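Local coordinates for phosphotriesterase homology protein (Escherichia coli, PDB 1BF6), which hydrolyses esters at a two-zinc centre, acting on phosphorylated glyceryl acetates and also on aromatic acetates and propionates, at residues Ala78-Tyr82 / Glu103-Ile108; Asp177-Val181 / Leu201-Val205. One frame throughout, in Å; residues are numbered along the deposited sequence.

Contact 1: residues Ala78-Tyr82 / Glu103-Ile108; sequences ACTGY and EMVDEI
T80, the last residue of strand 75-80, meets M104, E107 and I108 of helix 97-109, a piece of the beta/alpha barrel of the phosphotriesterase family where residues 103-108 run nearly antiparallel to 78-80 (159° between the two short axes). The side chain of T80 can be followed outward. CB lies 3.2 Å from E107 OE1, with E107 CB a little farther. There it forks: OG1, anti to the backbone N (chi1 179°), donates to E107 OE1 at 2.7 Å, on the lone pair facing away from the other carboxylate oxygen, and also rests against M104 CA. The other branch, CG2, packs on I108 CG1 at 3.8 Å and near M104 O. A water extends the grip on E107 OE1, linking it to the backbone N of G81, while E107 OE2 forms a salt bridge with R60, which also donates to the carbonyl of C79. The carboxylate holds the strand end directly through OE1 and, by way of R60, through OE2. M104 SD lies 4.0 Å from G81 CA, and its side chain continues toward A142 and A146 of helix 134-150. Beyond the strand, the Y82 ring crosses the E103 side chain at about a right angle. Y82 OH donates to the syn lone pair of E103 OE1 at 2.6 Å and also bonds H91 NE2. A phenylalanine in place of Y82 would probably leave E103 OE1 and H91 NE2 without this hydroxyl. Water 2 sits above one face of the ring, toward its rim, joining G81 O to E103 OE2.

Contact 2: residues Asp177-Val181 / Leu201-Val205; sequences DLSRV and LGAYV
Y204 N donates to V181 O at 3.0 Å, an almost straight bond (174°) lying in the carbonyl plane, and it pairs the first residues of strands 181-183 and 204-207. Just before it, the two backbones approach closely through CA-H...O contacts: A203 CA meets L178 O at 3.2 Å, and S179 CA meets G202 O. At the outer end L178 CD1 packs on L201 CB at 3.8 Å, the two leucine side chains lying alongside each other. With CG anti to its carbonyl carbon (chi1 -78°), Y204 swings its ring back so that the edge meets S179 O, 3.5 Å from CE1; the ring also packs edge-to-face with F289.

What shapes each side is local. D177 OD1 receives both S179 N and S179 OG from the same face of its carboxylate, the backbone bond making an Asx turn that leads into the short 3-10 turn at 178-179. On the other segment, G202 has positive phi (103°) in a Schellman motif that ends helix 192-200. D177 and R180 also belong to the beta-D-glucose site, and R180 makes a cation-pi contact with F289, whose O its NH1 bonds. Neighbouring parallel strands begin side by side here, as in the beta-alpha-beta crossovers of a TIM barrel.

Overall arrangement
Contact 1 comes first along the chain and closes before contact 2 opens; their centres lie 20 Å apart, their nearest atoms about 10 Å. They sample different sectors of one barrel. The 78-82/103-108 pair sets helix 97-109 against the end of strand 75-80, whose backbone bonds on to the next barrel strand, 122-126, whereas 177-181/201-205 joins the starts of neighbouring strands 181-183 and 204-207. Helix 134-150 lies between them in sequence and packs on contact 1. Contact 2, with its glucose-site residues, thus sits toward the opposite rim from the strand ends that carry the active site in this fold: the side chain of C79 is about 9 Å from a zinc ion, that of V181 about 13 Å.

Contact 1: residues Ala78-Tyr82 / Glu103-Ile108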
ATOM      1  N   ALA A  78      -2.974  -7.822  -6.489  1.00  9.22           N
ATOM      2  CA  ALA A  78      -1.923  -8.481  -5.712  1.00 10.53           C
ATOM      3  C   ALA A  78      -0.531  -7.878  -5.970  1.00 10.62           C
ATOM      4  O   ALA A  78      -0.322  -7.185  -6.967  1.00 10.64           O
ATOM      5  CB  ALA A  78      -1.928  -9.978  -6.015  1.00  8.82           C
ATOM      6  N   CYS A  79       0.416  -8.128  -5.065  1.00  9.32           N
ATOM      7  CA  CYS A  79       1.771  -7.587  -5.222  1.00  7.81           C
ATOM      8  C   CYS A  79       2.889  -8.636  -5.200  1.00  8.05           C
ATOM      9  O   CYS A  79       2.658  -9.824  -4.941  1.00  6.86           O
ATOM     10  CB  CYS A  79       2.060  -6.555  -4.131  1.00  9.30           C
ATOM     11  SG  CYS A  79       2.288  -7.252  -2.454  1.00  8.19           S
ATOM     12  N   THR A  80       4.096  -8.174  -5.515  1.00  9.35           N
ATOM     13  CA  THR A  80       5.302  -9.011  -5.491  1.00  8.47           C
ATOM     14  C   THR A  80       6.438  -8.170  -4.919  1.00  7.46           C
ATOM     15  O   THR A  80       6.520  -6.962  -5.177  1.00  5.91           O
ATOM     16  CB  THR A  80       5.723  -9.542  -6.907  1.00 10.80           C
ATOM     17  OG1 THR A  80       6.921 -10.324  -6.766  1.00  8.62           O
ATOM     18  CG2 THR A  80       6.001  -8.398  -7.881  1.00  5.26           C
ATOM     19  N   GLY A  81       7.297  -8.789  -4.108  1.00  5.98           N
ATOM     20  CA  GLY A  81       8.419  -8.054  -3.547  1.00  6.63           C
ATOM     21  C   GLY A  81       8.941  -8.639  -2.248  1.00  6.75           C
ATOM     22  O   GLY A  81       8.669  -9.796  -1.927  1.00  8.02           O
ATOM     23  N   TYR A  82       9.751  -7.856  -1.550  1.00  7.77           N
ATOM     24  CA  TYR A  82      10.306  -8.239  -0.252  1.00  8.78           C
ATOM     25  C   TYR A  82      10.052  -7.070   0.699  1.00  9.41           C
ATOM     26  O   TYR A  82      10.175  -5.899   0.318  1.00  7.70           O
ATOM     27  CB  TYR A  82      11.794  -8.603  -0.355  1.00  8.00           C
ATOM     28  CG  TYR A  82      12.010 -10.003  -0.907  1.00 10.16           C
ATOM     29  CD1 TYR A  82      12.100 -10.230  -2.286  1.00  7.99           C
ATOM     30  CD2 TYR A  82      12.085 -11.110  -0.050  1.00  8.64           C
ATOM     31  CE1 TYR A  82      12.251 -11.519  -2.796  1.00  9.33           C
ATOM     32  CE2 TYR A  82      12.241 -12.406  -0.549  1.00  8.08           C
ATOM     33  CZ  TYR A  82      12.320 -12.605  -1.924  1.00 10.12           C
ATOM     34  OH  TYR A  82      12.418 -13.887  -2.424  1.00 11.22           O
ATOM     35  N   GLU A 103      12.471 -13.083  -9.971  1.00  8.68           N
ATOM     36  CA  GLU A 103      11.348 -13.595  -9.196  1.00  8.18           C
ATOM     37  C   GLU A 103      10.168 -12.631  -9.286  1.00  6.16           C
ATOM     38  O   GLU A 103       9.043 -13.052  -9.537  1.00  6.35           O
ATOM     39  CB  GLU A 103      11.748 -13.767  -7.726  1.00  7.71           C
ATOM     40  CG  GLU A 103      10.603 -14.283  -6.825  1.00  9.80           C
ATOM     41  CD  GLU A 103      10.978 -14.322  -5.344  1.00  9.17           C
ATOM     42  OE1 GLU A 103      12.108 -13.929  -4.998  1.00  7.24           O
ATOM     43  OE2 GLU A 103      10.124 -14.727  -4.526  1.00 11.09           O
ATOM     44  N   MET A 104      10.436 -11.342  -9.089  1.00  7.83           N
ATOM     45  CA  MET A 104       9.379 -10.330  -9.146  1.00  7.70           C
ATOM     46  C   MET A 104       8.753 -10.273 -10.542  1.00  8.87           C
ATOM     47  O   MET A 104       7.535 -10.265 -10.674  1.00  7.32           O
ATOM     48  CB  MET A 104       9.915  -8.968  -8.708  1.00  8.39           C
ATOM     49  CG  MET A 104      10.269  -8.911  -7.215  1.00  8.79           C
ATOM     50  SD  MET A 104      10.801  -7.300  -6.663  1.00 15.10           S
ATOM     51  CE  MET A 104      12.510  -7.532  -6.318  1.00 17.46           C
ATOM     52  N   VAL A 105       9.587 -10.324 -11.584  1.00  8.53           N
ATOM     53  CA  VAL A 105       9.089 -10.311 -12.962  1.00  6.27           C
ATOM     54  C   VAL A 105       8.177 -11.513 -13.252  1.00  6.24           C
ATOM     55  O   VAL A 105       7.120 -11.347 -13.857  1.00  5.75           O
ATOM     56  CB  VAL A 105      10.267 -10.259 -14.009  1.00  4.94           C
ATOM     57  CG1 VAL A 105       9.730 -10.492 -15.425  1.00  5.11           C
ATOM     58  CG2 VAL A 105      10.997  -8.923 -13.924  1.00  5.22           C
ATOM     59  N   ASP A 106       8.547 -12.715 -12.794  1.00  3.76           N
ATOM     60  CA  ASP A 106       7.731 -13.901 -13.033  1.00  4.05           C
ATOM     61  C   ASP A 106       6.420 -13.882 -12.241  1.00  5.00           C
ATOM     62  O   ASP A 106       5.438 -14.491 -12.649  1.00  5.82           O
ATOM     63  CB  ASP A 106       8.499 -15.180 -12.705  1.00  7.31           C
ATOM     64  CG  ASP A 106       9.656 -15.453 -13.674  1.00 10.90           C
ATOM     65  OD1 ASP A 106       9.834 -14.725 -14.677  1.00  9.61           O
ATOM     66  OD2 ASP A 106      10.403 -16.411 -13.405  1.00 12.32           O
ATOM     67  N   GLU A 107       6.430 -13.246 -11.079  1.00  5.91           N
ATOM     68  CA  GLU A 107       5.215 -13.172 -10.279  1.00  7.11           C
ATOM     69  C   GLU A 107       4.222 -12.244 -10.981  1.00  7.34           C
ATOM     70  O   GLU A 107       3.010 -12.457 -10.906  1.00  8.31           O
ATOM     71  CB  GLU A 107       5.519 -12.722  -8.847  1.00  6.44           C
ATOM     72  CG  GLU A 107       6.174 -13.841  -8.012  1.00  8.57           C
ATOM     73  CD  GLU A 107       5.888 -13.745  -6.511  1.00  6.68           C
ATOM     74  OE1 GLU A 107       5.899 -12.630  -5.952  1.00  8.81           O
ATOM     75  OE2 GLU A 107       5.684 -14.808  -5.893  1.00  8.66           O
ATOM     76  N   ILE A 108       4.763 -11.274 -11.721  1.00  6.70           N
ATOM     77  CA  ILE A 108       3.978 -10.306 -12.493  1.00  7.70           C
ATOM     78  C   ILE A 108       3.486 -10.921 -13.808  1.00  9.05           C
ATOM     79  O   ILE A 108       2.318 -10.767 -14.177  1.00  8.82           O
ATOM     80  CB  ILE A 108       4.830  -9.049 -12.820  1.00  6.26           C
ATOM     81  CG1 ILE A 108       4.978  -8.178 -11.582  1.00  5.82           C
ATOM     82  CG2 ILE A 108       4.257  -8.271 -14.015  1.00  5.30           C
ATOM     83  CD1 ILE A 108       6.018  -7.095 -11.727  1.00  7.65           C
TER
HETATM   84  O   HOH W   1       6.600 -11.646  -3.439  1.00  5.15           O
HETATM   85  O   HOH W   2       9.179 -12.745  -2.679  1.00  8.26           O

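Contact 2: residues Asp177-Val181 / Leu201-Val205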
ATOM      1  N   ASP A 177      11.212   6.053 -13.343  1.00  9.96           N
ATOM      2  CA  ASP A 177      10.465   7.306 -13.535  1.00 11.12           C
ATOM      3  C   ASP A 177       9.673   7.417 -12.222  1.00  9.39           C
ATOM      4  O   ASP A 177       8.789   6.590 -11.977  1.00  8.89           O
ATOM      5  CB  ASP A 177       9.494   7.144 -14.710  1.00 14.77           C
ATOM      6  CG  ASP A 177       8.708   8.419 -15.026  1.00 18.94           C
ATOM      7  OD1 ASP A 177       8.388   9.198 -14.105  1.00 16.90           O
ATOM      8  OD2 ASP A 177       8.388   8.635 -16.217  1.00 19.60           O
ATOM      9  N   LEU A 178       9.998   8.412 -11.393  1.00  8.75           N
ATOM     10  CA  LEU A 178       9.350   8.564 -10.086  1.00  7.82           C
ATOM     11  C   LEU A 178       7.830   8.700 -10.072  1.00 11.27           C
ATOM     12  O   LEU A 178       7.199   8.481  -9.027  1.00 10.75           O
ATOM     13  CB  LEU A 178      10.024   9.657  -9.247  1.00  8.92           C
ATOM     14  CG  LEU A 178      11.514   9.447  -8.927  1.00  8.48           C
ATOM     15  CD1 LEU A 178      12.029  10.545  -8.017  1.00  9.66           C
ATOM     16  CD2 LEU A 178      11.742   8.083  -8.298  1.00  8.15           C
ATOM     17  N   SER A 179       7.238   9.011 -11.227  1.00  9.59           N
ATOM     18  CA  SER A 179       5.785   9.127 -11.319  1.00 10.48           C
ATOM     19  C   SER A 179       5.166   7.730 -11.255  1.00 10.32           C
ATOM     20  O   SER A 179       3.948   7.577 -11.159  1.00 10.18           O
ATOM     21  CB  SER A 179       5.371   9.838 -12.615  1.00 11.50           C
ATOM     22  OG  SER A 179       5.555   9.006 -13.750  1.00 12.94           O
ATOM     23  N   ARG A 180       6.021   6.709 -11.318  1.00  9.66           N
ATOM     24  CA  ARG A 180       5.570   5.321 -11.258  1.00  8.35           C
ATOM     25  C   ARG A 180       5.832   4.713  -9.865  1.00  6.99           C
ATOM     26  O   ARG A 180       5.700   3.505  -9.664  1.00  7.72           O
ATOM     27  CB  ARG A 180       6.243   4.505 -12.365  1.00 10.18           C
ATOM     28  CG  ARG A 180       6.017   5.076 -13.779  1.00  9.66           C
ATOM     29  CD  ARG A 180       4.522   5.118 -14.149  1.00  8.45           C
ATOM     30  NE  ARG A 180       3.945   3.780 -14.261  1.00 12.90           N
ATOM     31  CZ  ARG A 180       2.798   3.390 -13.703  1.00 15.94           C
ATOM     32  NH1 ARG A 180       2.067   4.236 -12.981  1.00 16.42           N
ATOM     33  NH2 ARG A 180       2.409   2.125 -13.816  1.00 18.66           N
ATOM     34  N   VAL A 181       6.167   5.581  -8.911  1.00  7.86           N
ATOM     35  CA  VAL A 181       6.436   5.191  -7.525  1.00  7.31           C
ATOM     36  C   VAL A 181       5.457   5.912  -6.569  1.00  8.63           C
ATOM     37  O   VAL A 181       5.165   7.100  -6.741  1.00  7.77           O
ATOM     38  CB  VAL A 181       7.879   5.592  -7.108  1.00  6.48           C
ATOM     39  CG1 VAL A 181       8.143   5.232  -5.644  1.00  5.29           C
ATOM     40  CG2 VAL A 181       8.906   4.910  -8.019  1.00  4.88           C
ATOM     41  N   LEU A 201       9.587  15.860  -6.674  1.00 14.84           N
ATOM     42  CA  LEU A 201      10.406  14.945  -7.473  1.00 14.68           C
ATOM     43  C   LEU A 201       9.530  14.161  -8.454  1.00 14.21           C
ATOM     44  O   LEU A 201      10.045  13.453  -9.321  1.00 14.42           O
ATOM     45  CB  LEU A 201      11.186  13.969  -6.575  1.00 15.10           C
ATOM     46  CG  LEU A 201      12.279  14.524  -5.652  1.00 16.83           C
ATOM     47  CD1 LEU A 201      12.880  13.384  -4.817  1.00 13.39           C
ATOM     48  CD2 LEU A 201      13.366  15.225  -6.470  1.00 16.97           C
ATOM     49  N   GLY A 202       8.210  14.253  -8.282  1.00 11.49           N
ATOM     50  CA  GLY A 202       7.280  13.572  -9.168  1.00  8.38           C
ATOM     51  C   GLY A 202       6.625  12.297  -8.672  1.00  8.28           C
ATOM     52  O   GLY A 202       5.879  11.652  -9.406  1.00  8.80           O
ATOM     53  N   ALA A 203       6.892  11.926  -7.425  1.00  7.58           N
ATOM     54  CA  ALA A 203       6.319  10.720  -6.855  1.00  8.72           C
ATOM     55  C   ALA A 203       4.925  10.964  -6.244  1.00  8.18           C
ATOM     56  O   ALA A 203       4.501  12.122  -6.094  1.00  9.90           O
ATOM     57  CB  ALA A 203       7.271  10.155  -5.790  1.00  8.29           C
ATOM     58  N   TYR A 204       4.183   9.874  -6.022  1.00  7.61           N
ATOM     59  CA  TYR A 204       2.875   9.944  -5.353  1.00  7.16           C
ATOM     60  C   TYR A 204       3.156   9.626  -3.880  1.00 10.53           C
ATOM     61  O   TYR A 204       4.147   8.947  -3.556  1.00  9.25           O
ATOM     62  CB  TYR A 204       1.898   8.911  -5.891  1.00  7.44           C
ATOM     63  CG  TYR A 204       1.263   9.274  -7.212  1.00  8.21           C
ATOM     64  CD1 TYR A 204       1.990   9.202  -8.398  1.00  8.26           C
ATOM     65  CD2 TYR A 204      -0.088   9.642  -7.281  1.00 10.65           C
ATOM     66  CE1 TYR A 204       1.396   9.480  -9.624  1.00  8.01           C
ATOM     67  CE2 TYR A 204      -0.702   9.922  -8.505  1.00  8.62           C
ATOM     68  CZ  TYR A 204       0.051   9.839  -9.677  1.00 10.95           C
ATOM     69  OH  TYR A 204      -0.531  10.105 -10.897  1.00  9.83           O
ATOM     70  N   VAL A 205       2.331  10.172  -2.991  1.00  7.89           N
ATOM     71  CA  VAL A 205       2.468   9.950  -1.551  1.00  7.91           C
ATOM     72  C   VAL A 205       1.164   9.370  -0.994  1.00  9.60           C
ATOM     73  O   VAL A 205       0.079   9.597  -1.544  1.00  7.61           O
ATOM     74  CB  VAL A 205       2.840  11.246  -0.786  1.00  8.38           C
ATOM     75  CG1 VAL A 205       4.254  11.702  -1.169  1.00  8.49           C
ATOM     76  CG2 VAL A 205       1.808  12.360  -1.068  1.00  8.23           C
TER